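PDB 5VXV: peroxisomal membrane protein PEX15 from Saccharomyces cerevisiae, which docks the Pex1/Pex6 AAA-ATPase, which extracts the receptor Pex5, on the peroxisomal membrane, probably from the cytoplasmic side to which this fragment belongs. Local coordinates for residues 94-97 with 98-101; 150-153 with 154-158; 100-103 with 104-108. One frame throughout, in Å; residues are numbered along the deposited sequence.

Interaction 1: 94-97 with 98-101; sequences INKF and FRCC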
ATOM      1  N   ILE A  94       3.312   6.043  -1.762  1.00 13.49           N
ATOM      2  CA  ILE A  94       3.306   4.818  -2.557  1.00 13.26           C
ATOM      3  C   ILE A  94       2.851   3.646  -1.699  1.00 11.46           C
ATOM      4  O   ILE A  94       2.043   2.814  -2.130  1.00 12.55           O
ATOM      5  CB  ILE A  94       4.703   4.581  -3.167  1.00 13.90           C
ATOM      6  CG1 ILE A  94       4.961   5.604  -4.277  1.00 13.47           C
ATOM      7  CG2 ILE A  94       4.839   3.160  -3.717  1.00 14.58           C
ATOM      8  CD1 ILE A  94       6.415   5.757  -4.661  1.00 14.63           C
ATOM      9  N   ASN A  95       3.341   3.579  -0.459  1.00 12.11           N
ATOM     10  CA  ASN A  95       2.943   2.498   0.435  1.00 12.43           C
ATOM     11  C   ASN A  95       1.460   2.581   0.779  1.00 12.58           C
ATOM     12  O   ASN A  95       0.771   1.555   0.822  1.00 12.78           O
ATOM     13  CB  ASN A  95       3.798   2.530   1.702  1.00 14.14           C
ATOM     14  CG  ASN A  95       5.242   2.142   1.436  1.00 14.53           C
ATOM     15  OD1 ASN A  95       5.561   1.581   0.389  1.00 14.27           O
ATOM     16  ND2 ASN A  95       6.122   2.438   2.385  1.00 14.52           N
ATOM     17  N   LYS A  96       0.949   3.791   1.032  1.00 14.61           N
ATOM     18  CA  LYS A  96      -0.485   3.950   1.254  1.00 13.64           C
ATOM     19  C   LYS A  96      -1.283   3.456   0.054  1.00 13.39           C
ATOM     20  O   LYS A  96      -2.295   2.766   0.213  1.00 13.99           O
ATOM     21  CB  LYS A  96      -0.827   5.413   1.548  1.00 12.90           C
ATOM     22  CG  LYS A  96      -0.345   5.925   2.896  1.00 12.88           C
ATOM     23  CD  LYS A  96      -0.883   7.318   3.193  1.00 14.25           C
ATOM     24  CE  LYS A  96      -0.362   7.829   4.528  1.00 15.68           C
ATOM     25  NZ  LYS A  96      -0.931   9.160   4.904  1.00 15.57           N
ATOM     26  N   PHE A  97      -0.845   3.805  -1.160  1.00 12.65           N
ATOM     27  CA  PHE A  97      -1.548   3.365  -2.358  1.00 13.13           C
ATOM     28  C   PHE A  97      -1.605   1.843  -2.433  1.00 13.88           C
ATOM     29  O   PHE A  97      -2.667   1.262  -2.689  1.00 13.39           O
ATOM     30  CB  PHE A  97      -0.872   3.942  -3.602  1.00 14.87           C
ATOM     31  CG  PHE A  97      -1.454   3.439  -4.891  1.00 17.22           C
ATOM     32  CD1 PHE A  97      -2.559   4.056  -5.458  1.00 20.09           C
ATOM     33  CD2 PHE A  97      -0.902   2.342  -5.532  1.00 18.17           C
ATOM     34  CE1 PHE A  97      -3.097   3.584  -6.640  1.00 19.96           C
ATOM     35  CE2 PHE A  97      -1.437   1.869  -6.714  1.00 20.21           C
ATOM     36  CZ  PHE A  97      -2.536   2.490  -7.267  1.00 19.80           C
ATOM     37  N   PHE A  98      -0.470   1.175  -2.210  1.00 13.76           N
ATOM     38  CA  PHE A  98      -0.467  -0.284  -2.248  1.00 12.64           C
ATOM     39  C   PHE A  98      -1.411  -0.860  -1.198  1.00 13.53           C
ATOM     40  O   PHE A  98      -2.135  -1.826  -1.465  1.00 13.78           O
ATOM     41  CB  PHE A  98       0.955  -0.823  -2.055  1.00 13.39           C
ATOM     42  CG  PHE A  98       1.850  -0.660  -3.263  1.00 13.03           C
ATOM     43  CD1 PHE A  98       1.365  -0.875  -4.543  1.00 13.18           C
ATOM     44  CD2 PHE A  98       3.178  -0.291  -3.113  1.00 14.21           C
ATOM     45  CE1 PHE A  98       2.186  -0.729  -5.648  1.00 14.18           C
ATOM     46  CE2 PHE A  98       4.003  -0.144  -4.217  1.00 14.74           C
ATOM     47  CZ  PHE A  98       3.503  -0.363  -5.484  1.00 13.76           C
ATOM     48  N   ARG A  99      -1.437  -0.271   0.000  1.00 13.08           N
ATOM     49  CA  ARG A  99      -2.345  -0.767   1.031  1.00 12.15           C
ATOM     50  C   ARG A  99      -3.799  -0.610   0.600  1.00 12.60           C
ATOM     51  O   ARG A  99      -4.644  -1.451   0.926  1.00 12.96           O
ATOM     52  CB  ARG A  99      -2.092  -0.048   2.355  1.00 13.17           C
ATOM     53  CG  ARG A  99      -0.809  -0.478   3.052  1.00 14.55           C
ATOM     54  CD  ARG A  99      -0.804  -0.079   4.524  1.00 16.48           C
ATOM     55  NE  ARG A  99      -0.721   1.368   4.707  1.00 15.88           N
ATOM     56  CZ  ARG A  99       0.406   2.047   4.903  1.00 18.22           C
ATOM     57  NH1 ARG A  99       1.578   1.425   4.949  1.00 19.48           N
ATOM     58  NH2 ARG A  99       0.361   3.362   5.057  1.00 19.21           N
ATOM     59  N   CYS A 100      -4.111   0.459  -0.138  1.00 13.10           N
ATOM     60  CA  CYS A 100      -5.473   0.643  -0.631  1.00 12.52           C
ATOM     61  C   CYS A 100      -5.828  -0.409  -1.677  1.00 13.38           C
ATOM     62  O   CYS A 100      -6.952  -0.923  -1.688  1.00 14.13           O
ATOM     63  CB  CYS A 100      -5.642   2.050  -1.203  1.00 13.31           C
ATOM     64  SG  CYS A 100      -5.616   3.353   0.051  1.00 15.01           S
ATOM     65  N   CYS A 101      -4.886  -0.746  -2.562  1.00 13.92           N
ATOM     66  CA  CYS A 101      -5.128  -1.828  -3.514  1.00 13.27           C
ATOM     67  C   CYS A 101      -5.375  -3.143  -2.787  1.00 13.57           C
ATOM     68  O   CYS A 101      -6.251  -3.925  -3.175  1.00 14.63           O
ATOM     69  CB  CYS A 101      -3.942  -1.967  -4.468  1.00 13.88           C
ATOM     70  SG  CYS A 101      -3.667  -0.542  -5.546  1.00 16.25           S
TER

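Interaction 2: 150-153 with 154-158; sequences IEIF and IFQVK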
ATOM      1  N   ILE A 150       8.741  -3.313   1.918  1.00 13.43           N
ATOM      2  CA  ILE A 150       8.999  -4.748   1.894  1.00 12.93           C
ATOM      3  C   ILE A 150       8.079  -5.465   2.872  1.00 13.01           C
ATOM      4  O   ILE A 150       7.601  -6.572   2.598  1.00 13.22           O
ATOM      5  CB  ILE A 150      10.482  -5.039   2.192  1.00 14.69           C
ATOM      6  CG1 ILE A 150      11.391  -4.280   1.218  1.00 15.70           C
ATOM      7  CG2 ILE A 150      10.754  -6.538   2.109  1.00 15.03           C
ATOM      8  CD1 ILE A 150      11.146  -4.585  -0.251  1.00 16.43           C
ATOM      9  N   GLU A 151       7.793  -4.843   4.015  1.00 13.74           N
ATOM     10  CA  GLU A 151       6.947  -5.505   4.999  1.00 14.24           C
ATOM     11  C   GLU A 151       5.489  -5.546   4.550  1.00 13.19           C
ATOM     12  O   GLU A 151       4.766  -6.484   4.900  1.00 14.69           O
ATOM     13  CB  GLU A 151       7.117  -4.829   6.360  1.00 17.83           C
ATOM     14  CG  GLU A 151       8.502  -5.107   6.951  1.00 20.27           C
ATOM     15  CD  GLU A 151       8.639  -4.712   8.406  1.00 25.21           C
ATOM     16  OE1 GLU A 151       7.690  -4.118   8.960  1.00 28.28           O
ATOM     17  OE2 GLU A 151       9.707  -5.000   8.994  1.00 22.58           O
ATOM     18  N   ILE A 152       5.041  -4.574   3.748  1.00 14.66           N
ATOM     19  CA  ILE A 152       3.732  -4.706   3.107  1.00 13.94           C
ATOM     20  C   ILE A 152       3.720  -5.931   2.204  1.00 13.25           C
ATOM     21  O   ILE A 152       2.806  -6.760   2.257  1.00 13.90           O
ATOM     22  CB  ILE A 152       3.376  -3.433   2.317  1.00 14.14           C
ATOM     23  CG1 ILE A 152       3.147  -2.252   3.259  1.00 14.86           C
ATOM     24  CG2 ILE A 152       2.121  -3.663   1.468  1.00 15.04           C
ATOM     25  CD1 ILE A 152       3.075  -0.911   2.548  1.00 14.56           C
ATOM     26  N   PHE A 153       4.738  -6.055   1.352  1.00 12.75           N
ATOM     27  CA  PHE A 153       4.805  -7.181   0.429  1.00 13.03           C
ATOM     28  C   PHE A 153       4.738  -8.506   1.180  1.00 13.83           C
ATOM     29  O   PHE A 153       3.963  -9.398   0.820  1.00 13.96           O
ATOM     30  CB  PHE A 153       6.085  -7.087  -0.403  1.00 13.55           C
ATOM     31  CG  PHE A 153       6.204  -8.148  -1.463  1.00 14.49           C
ATOM     32  CD1 PHE A 153       6.790  -9.368  -1.175  1.00 15.26           C
ATOM     33  CD2 PHE A 153       5.737  -7.919  -2.747  1.00 16.53           C
ATOM     34  CE1 PHE A 153       6.903 -10.345  -2.146  1.00 16.39           C
ATOM     35  CE2 PHE A 153       5.849  -8.893  -3.722  1.00 15.59           C
ATOM     36  CZ  PHE A 153       6.430 -10.107  -3.419  1.00 16.40           C
ATOM     37  N   ILE A 154       5.536  -8.647   2.239  1.00 13.89           N
ATOM     38  CA  ILE A 154       5.610  -9.924   2.944  1.00 13.66           C
ATOM     39  C   ILE A 154       4.362 -10.149   3.792  1.00 13.40           C
ATOM     40  O   ILE A 154       3.700 -11.188   3.683  1.00 14.63           O
ATOM     41  CB  ILE A 154       6.893  -9.991   3.792  1.00 14.87           C
ATOM     42  CG1 ILE A 154       8.119  -9.989   2.875  1.00 19.11           C
ATOM     43  CG2 ILE A 154       6.888 -11.239   4.677  1.00 17.25           C
ATOM     44  CD1 ILE A 154       9.453  -9.939   3.596  1.00 23.24           C
ATOM     45  N   PHE A 155       4.022  -9.188   4.655  1.00 12.98           N
ATOM     46  CA  PHE A 155       2.997  -9.446   5.662  1.00 13.77           C
ATOM     47  C   PHE A 155       1.585  -9.263   5.115  1.00 15.24           C
ATOM     48  O   PHE A 155       0.669  -9.988   5.513  1.00 15.93           O
ATOM     49  CB  PHE A 155       3.214  -8.544   6.878  1.00 14.28           C
ATOM     50  CG  PHE A 155       4.496  -8.818   7.615  1.00 15.14           C
ATOM     51  CD1 PHE A 155       4.821 -10.105   8.010  1.00 16.24           C
ATOM     52  CD2 PHE A 155       5.379  -7.792   7.904  1.00 16.95           C
ATOM     53  CE1 PHE A 155       6.002 -10.363   8.682  1.00 19.02           C
ATOM     54  CE2 PHE A 155       6.559  -8.044   8.573  1.00 19.15           C
ATOM     55  CZ  PHE A 155       6.873  -9.330   8.962  1.00 19.63           C
ATOM     56  N   GLN A 156       1.374  -8.298   4.222  1.00 15.13           N
ATOM     57  CA  GLN A 156       0.030  -8.068   3.710  1.00 14.97           C
ATOM     58  C   GLN A 156      -0.277  -8.879   2.457  1.00 15.07           C
ATOM     59  O   GLN A 156      -1.427  -9.295   2.270  1.00 18.08           O
ATOM     60  CB  GLN A 156      -0.183  -6.579   3.426  1.00 16.54           C
ATOM     61  CG  GLN A 156      -0.024  -5.698   4.657  1.00 21.77           C
ATOM     62  CD  GLN A 156      -0.873  -4.440   4.597  1.00 30.77           C
ATOM     63  OE1 GLN A 156      -1.911  -4.404   3.935  1.00 31.28           O
ATOM     64  NE2 GLN A 156      -0.438  -3.401   5.300  1.00 36.34           N
ATOM     65  N   VAL A 157       0.712  -9.129   1.603  1.00 15.07           N
ATOM     66  CA  VAL A 157       0.461  -9.824   0.345  1.00 15.24           C
ATOM     67  C   VAL A 157       0.775 -11.311   0.493  1.00 15.19           C
ATOM     68  O   VAL A 157      -0.115 -12.155   0.342  1.00 16.93           O
ATOM     69  CB  VAL A 157       1.264  -9.191  -0.807  1.00 15.15           C
ATOM     70  CG1 VAL A 157       0.922  -9.863  -2.129  1.00 17.35           C
ATOM     71  CG2 VAL A 157       0.979  -7.698  -0.888  1.00 15.60           C
ATOM     72  N   LYS A 158       2.031 -11.650   0.796  1.00 14.67           N
ATOM     73  CA  LYS A 158       2.401 -13.065   0.840  1.00 14.97           C
ATOM     74  C   LYS A 158       1.696 -13.789   1.982  1.00 16.17           C
ATOM     75  O   LYS A 158       1.293 -14.948   1.830  1.00 18.57           O
ATOM     76  CB  LYS A 158       3.919 -13.227   0.966  1.00 15.42           C
ATOM     77  CG  LYS A 158       4.750 -12.558  -0.131  1.00 19.02           C
ATOM     78  CD  LYS A 158       4.303 -12.913  -1.548  1.00 23.77           C
ATOM     79  CE  LYS A 158       4.406 -14.402  -1.840  1.00 25.56           C
ATOM     80  NZ  LYS A 158       4.299 -14.685  -3.301  1.00 25.81           N
TER

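Interaction 3: 100-103 with 104-108; sequences CCIK and VIQFN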
ATOM      1  N   CYS A 100      -4.111   0.459  -0.138  1.00 13.10           N
ATOM      2  CA  CYS A 100      -5.473   0.643  -0.631  1.00 12.52           C
ATOM      3  C   CYS A 100      -5.828  -0.409  -1.677  1.00 13.38           C
ATOM      4  O   CYS A 100      -6.952  -0.923  -1.688  1.00 14.13           O
ATOM      5  CB  CYS A 100      -5.642   2.050  -1.203  1.00 13.31           C
ATOM      6  SG  CYS A 100      -5.616   3.353   0.051  1.00 15.01           S
ATOM      7  N   CYS A 101      -4.886  -0.746  -2.562  1.00 13.92           N
ATOM      8  CA  CYS A 101      -5.128  -1.828  -3.514  1.00 13.27           C
ATOM      9  C   CYS A 101      -5.375  -3.143  -2.787  1.00 13.57           C
ATOM     10  O   CYS A 101      -6.251  -3.925  -3.175  1.00 14.63           O
ATOM     11  CB  CYS A 101      -3.942  -1.967  -4.468  1.00 13.88           C
ATOM     12  SG  CYS A 101      -3.667  -0.542  -5.546  1.00 16.25           S
ATOM     13  N   ILE A 102      -4.612  -3.397  -1.724  1.00 13.65           N
ATOM     14  CA  ILE A 102      -4.788  -4.613  -0.938  1.00 13.45           C
ATOM     15  C   ILE A 102      -6.175  -4.644  -0.307  1.00 14.90           C
ATOM     16  O   ILE A 102      -6.831  -5.690  -0.261  1.00 14.12           O
ATOM     17  CB  ILE A 102      -3.674  -4.708   0.122  1.00 13.38           C
ATOM     18  CG1 ILE A 102      -2.325  -4.958  -0.558  1.00 13.92           C
ATOM     19  CG2 ILE A 102      -3.972  -5.802   1.146  1.00 15.42           C
ATOM     20  CD1 ILE A 102      -1.128  -4.676   0.323  1.00 14.59           C
ATOM     21  N   LYS A 103      -6.642  -3.494   0.180  1.00 14.88           N
ATOM     22  CA  LYS A 103      -7.949  -3.442   0.831  0.53 15.30           C
ATOM     23  C   LYS A 103      -9.069  -3.810  -0.131  1.00 14.68           C
ATOM     24  O   LYS A 103     -10.069  -4.411   0.280  1.00 14.93           O
ATOM     25  CB  LYS A 103      -8.187  -2.055   1.423  0.53 16.05           C
ATOM     26  CG  LYS A 103      -7.515  -1.858   2.768  0.53 17.58           C
ATOM     27  CD  LYS A 103      -7.685  -0.443   3.281  0.53 19.78           C
ATOM     28  CE  LYS A 103      -6.913  -0.233   4.572  0.53 20.39           C
ATOM     29  NZ  LYS A 103      -6.923   1.191   4.998  0.53 20.99           N
ATOM     30  N   VAL A 104      -8.926  -3.461  -1.411  1.00 14.41           N
ATOM     31  CA  VAL A 104      -9.927  -3.840  -2.407  1.00 16.24           C
ATOM     32  C   VAL A 104      -9.950  -5.354  -2.578  1.00 15.53           C
ATOM     33  O   VAL A 104     -11.010  -5.988  -2.532  1.00 16.52           O
ATOM     34  CB  VAL A 104      -9.648  -3.128  -3.746  1.00 17.70           C
ATOM     35  CG1 VAL A 104     -10.504  -3.717  -4.870  1.00 18.64           C
ATOM     36  CG2 VAL A 104      -9.905  -1.635  -3.616  1.00 18.06           C
ATOM     37  N   ILE A 105      -8.777  -5.953  -2.784  1.00 15.62           N
ATOM     38  CA  ILE A 105      -8.701  -7.398  -2.975  1.00 16.30           C
ATOM     39  C   ILE A 105      -9.234  -8.123  -1.748  1.00 17.29           C
ATOM     40  O   ILE A 105      -9.953  -9.122  -1.861  1.00 18.52           O
ATOM     41  CB  ILE A 105      -7.250  -7.812  -3.287  1.00 17.54           C
ATOM     42  CG1 ILE A 105      -6.778  -7.162  -4.592  1.00 18.48           C
ATOM     43  CG2 ILE A 105      -7.127  -9.334  -3.377  1.00 19.28           C
ATOM     44  CD1 ILE A 105      -5.283  -7.282  -4.835  1.00 20.50           C
ATOM     45  N   GLN A 106      -8.895  -7.625  -0.559  1.00 17.82           N
ATOM     46  CA  GLN A 106      -9.186  -8.352   0.671  1.00 20.17           C
ATOM     47  C   GLN A 106     -10.675  -8.339   1.003  1.00 21.08           C
ATOM     48  O   GLN A 106     -11.217  -9.349   1.467  1.00 22.62           O
ATOM     49  CB  GLN A 106      -8.371  -7.752   1.817  1.00 21.64           C
ATOM     50  CG  GLN A 106      -8.551  -8.441   3.155  1.00 26.39           C
ATOM     51  CD  GLN A 106      -7.669  -7.835   4.229  1.00 30.96           C
ATOM     52  OE1 GLN A 106      -6.882  -6.927   3.962  1.00 30.46           O
ATOM     53  NE2 GLN A 106      -7.798  -8.332   5.452  1.00 33.71           N
ATOM     54  N   PHE A 107     -11.355  -7.212   0.781  1.00 20.29           N
ATOM     55  CA  PHE A 107     -12.718  -7.038   1.267  1.00 22.80           C
ATOM     56  C   PHE A 107     -13.767  -6.862   0.177  1.00 24.58           C
ATOM     57  O   PHE A 107     -14.916  -7.257   0.388  1.00 25.29           O
ATOM     58  CB  PHE A 107     -12.795  -5.830   2.216  1.00 22.99           C
ATOM     59  CG  PHE A 107     -11.925  -5.959   3.434  1.00 23.18           C
ATOM     60  CD1 PHE A 107     -12.213  -6.899   4.410  1.00 27.36           C
ATOM     61  CD2 PHE A 107     -10.823  -5.139   3.605  1.00 22.79           C
ATOM     62  CE1 PHE A 107     -11.415  -7.020   5.534  1.00 28.84           C
ATOM     63  CE2 PHE A 107     -10.022  -5.254   4.725  1.00 25.10           C
ATOM     64  CZ  PHE A 107     -10.318  -6.197   5.691  1.00 28.00           C
ATOM     65  N   ASN A 108     -13.421  -6.274  -0.968  1.00 24.56           N
ATOM     66  CA  ASN A 108     -14.412  -6.049  -2.013  1.00 27.11           C
ATOM     67  C   ASN A 108     -14.583  -7.243  -2.940  1.00 30.72           C
ATOM     68  O   ASN A 108     -15.641  -7.374  -3.566  1.00 34.48           O
ATOM     69  CB  ASN A 108     -14.045  -4.813  -2.838  1.00 24.32           C
ATOM     70  CG  ASN A 108     -14.338  -3.519  -2.105  1.00 25.46           C
ATOM     71  OD1 ASN A 108     -13.443  -2.897  -1.536  1.00 26.56           O
ATOM     72  ND2 ASN A 108     -15.603  -3.106  -2.116  1.00 24.87           N
TER
HETATM   73  O   HOH W   1     -12.327  -2.778   0.769  1.00 19.65           O

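Interaction 1: 94-97 with 98-101
Cys101 and Phe97, one turn apart on helix 91-108, make a sulfur-aromatic contact. Cys101 SG sits over one face of the Phe97 ring, 3.9 Å from the ring centroid and 29° off the ring normal. The offset brings SG closest to the rim atom Phe97 CE2, at 3.5 Å. On the ring side the first torsion sets this up, with Phe97 CG anti to the backbone N (chi1 175°). Next to this pair, Phe98 runs alongside Ile94, both side chains pointing the same way. The branch methyl Ile94 CG2 touches Phe98 CE2 at 3.4 Å. This helix is a central one in an all-helical domain, and the contact is mostly buried. Phe98 and Ile94 pack on helix 112-136, and Phe97 packs on helix 75-86. On the polar side, the bend of Arg99 at chi3 (-68°) helps bring its guanidinium back to Asn95 O, which lies above one face of the group, near the rim. Arg99 NH2 comes 3.4 Å from Lys96 CG, where the two long chains cross. Arg99 NH2 also forms a salt bridge with Asp50, and Asn95 ND2 bonds Glu148 OE1 and Gly145 O. The backbone keeps regular alpha-helical i to i+4 bonds, such as Phe98 N to Ile94 O at 3.0 Å.

Interaction 2: 150-153 with 154-158
Phe153 turns its CG anti to the backbone N (chi1 -176°), and Lys158 coils through chi2 and chi3 (-51° and -61°). These torsions lay the lysine methylenes beside the ring, five residues along helix 143-161. Lys158 CG and CD both approach Phe153 CE1, with CG at 3.7 Å. The two side chains point the same way. The contact is made by the aliphatic part of the lysine; its NZ forms a salt bridge with Glu123 of helix 112-136. Glu151 and Phe155, one turn apart from each other, also lie side by side. Glu151 CB is 3.8 Å from Phe155 CD2, and Glu151 CD meets the ring at its edge, in the ring plane. Glu151 OE2 is bonded by Ser203 OG of helix 196-217 and by Gln147 NE2 of its own helix. On the buried side, Ile150 CG2 touches Ile154 CD1 at 3.9 Å, and both isoleucines pack on Ile200 of helix 196-217.

The backbone changes its hydrogen bonding here. Phe155 N bonds Glu151 O in the alpha pattern, but Lys158 N bonds Phe153 O at 3.0 Å, an i to i+5 bond that marks a pi-type turn. Ile152 O accepts from Gln156 N at 2.9 Å, the alpha-type donor, and from Val157 N at 3.2 Å, a second i+5 donor. The other bond to Phe153 O, from Val157 N at 3.4 Å, is weak. Within the wider turn both carbonyls still have N-H donors. The polar ends of Glu151 and Lys158 are likewise held, while their carbon chains lie alongside the rings.

Interaction 3: 100-103 with 104-108
This is a backbone contact along the C-terminal part of helix 91-108, between residues 100-103 and 104-108. Side chains add little across it; carbonyl oxygens receive most of the close approaches. Ile102 O takes Gln106 N at 2.8 Å. Cys101 O takes Ile105 N in a longer but straight bond, with an N-H...O angle of 169°. The bond from Val104 N to Cys100 O is 3.2 Å, and Val104 N makes a further weak one to Cys101 O. Lys103 O takes Phe107 N at 3.1 Å. Lys103 O also accepts a water at 2.8 Å. The same water donates to Asn108 OD1 at 2.6 Å, so it bridges a main-chain carbonyl and a side-chain amide oxygen. With CG beside the backbone N (chi1 -61°), Phe107 CD2 lies 3.5 Å from Lys103 O. Gln106 CG covers the centre of one face of the Phe107 ring. Lys103 NZ hydrogen-bonds Met52 O. Ile102 packs on helices 143-161 and 112-136, whereas Val104 and Asn108 contact Leu67 of helix 60-70. The i to i+4 bonds are those of an alpha helix, with a wider pi-type turn over 104-108, in a helix packed between others of an all-helical domain.

How the interactions relate
Interactions 1 and 3 are overlapping parts of helix 91-108. They share Cys100 and Cys101, and their centres are 10 Å apart. Interaction 2 lies on helix 143-161, which packs against that helix. Its centre is about 12 Å from interaction 1 and 14 Å from interaction 3. Ile152 touches both: its CD1 is 3.6 Å from Asn95 CB, and its CG2 is 3.6 Å from Ile102 CD1. Gln156 likewise meets both, with NE2 3.4 Å from Arg99 CD and OE1 3.7 Å from Ile102 CD1. These are packing contacts. Each interaction is local to its helix; Ile152 and Gln156 join interaction 2 to the other two, and Val157 also meets Ile102.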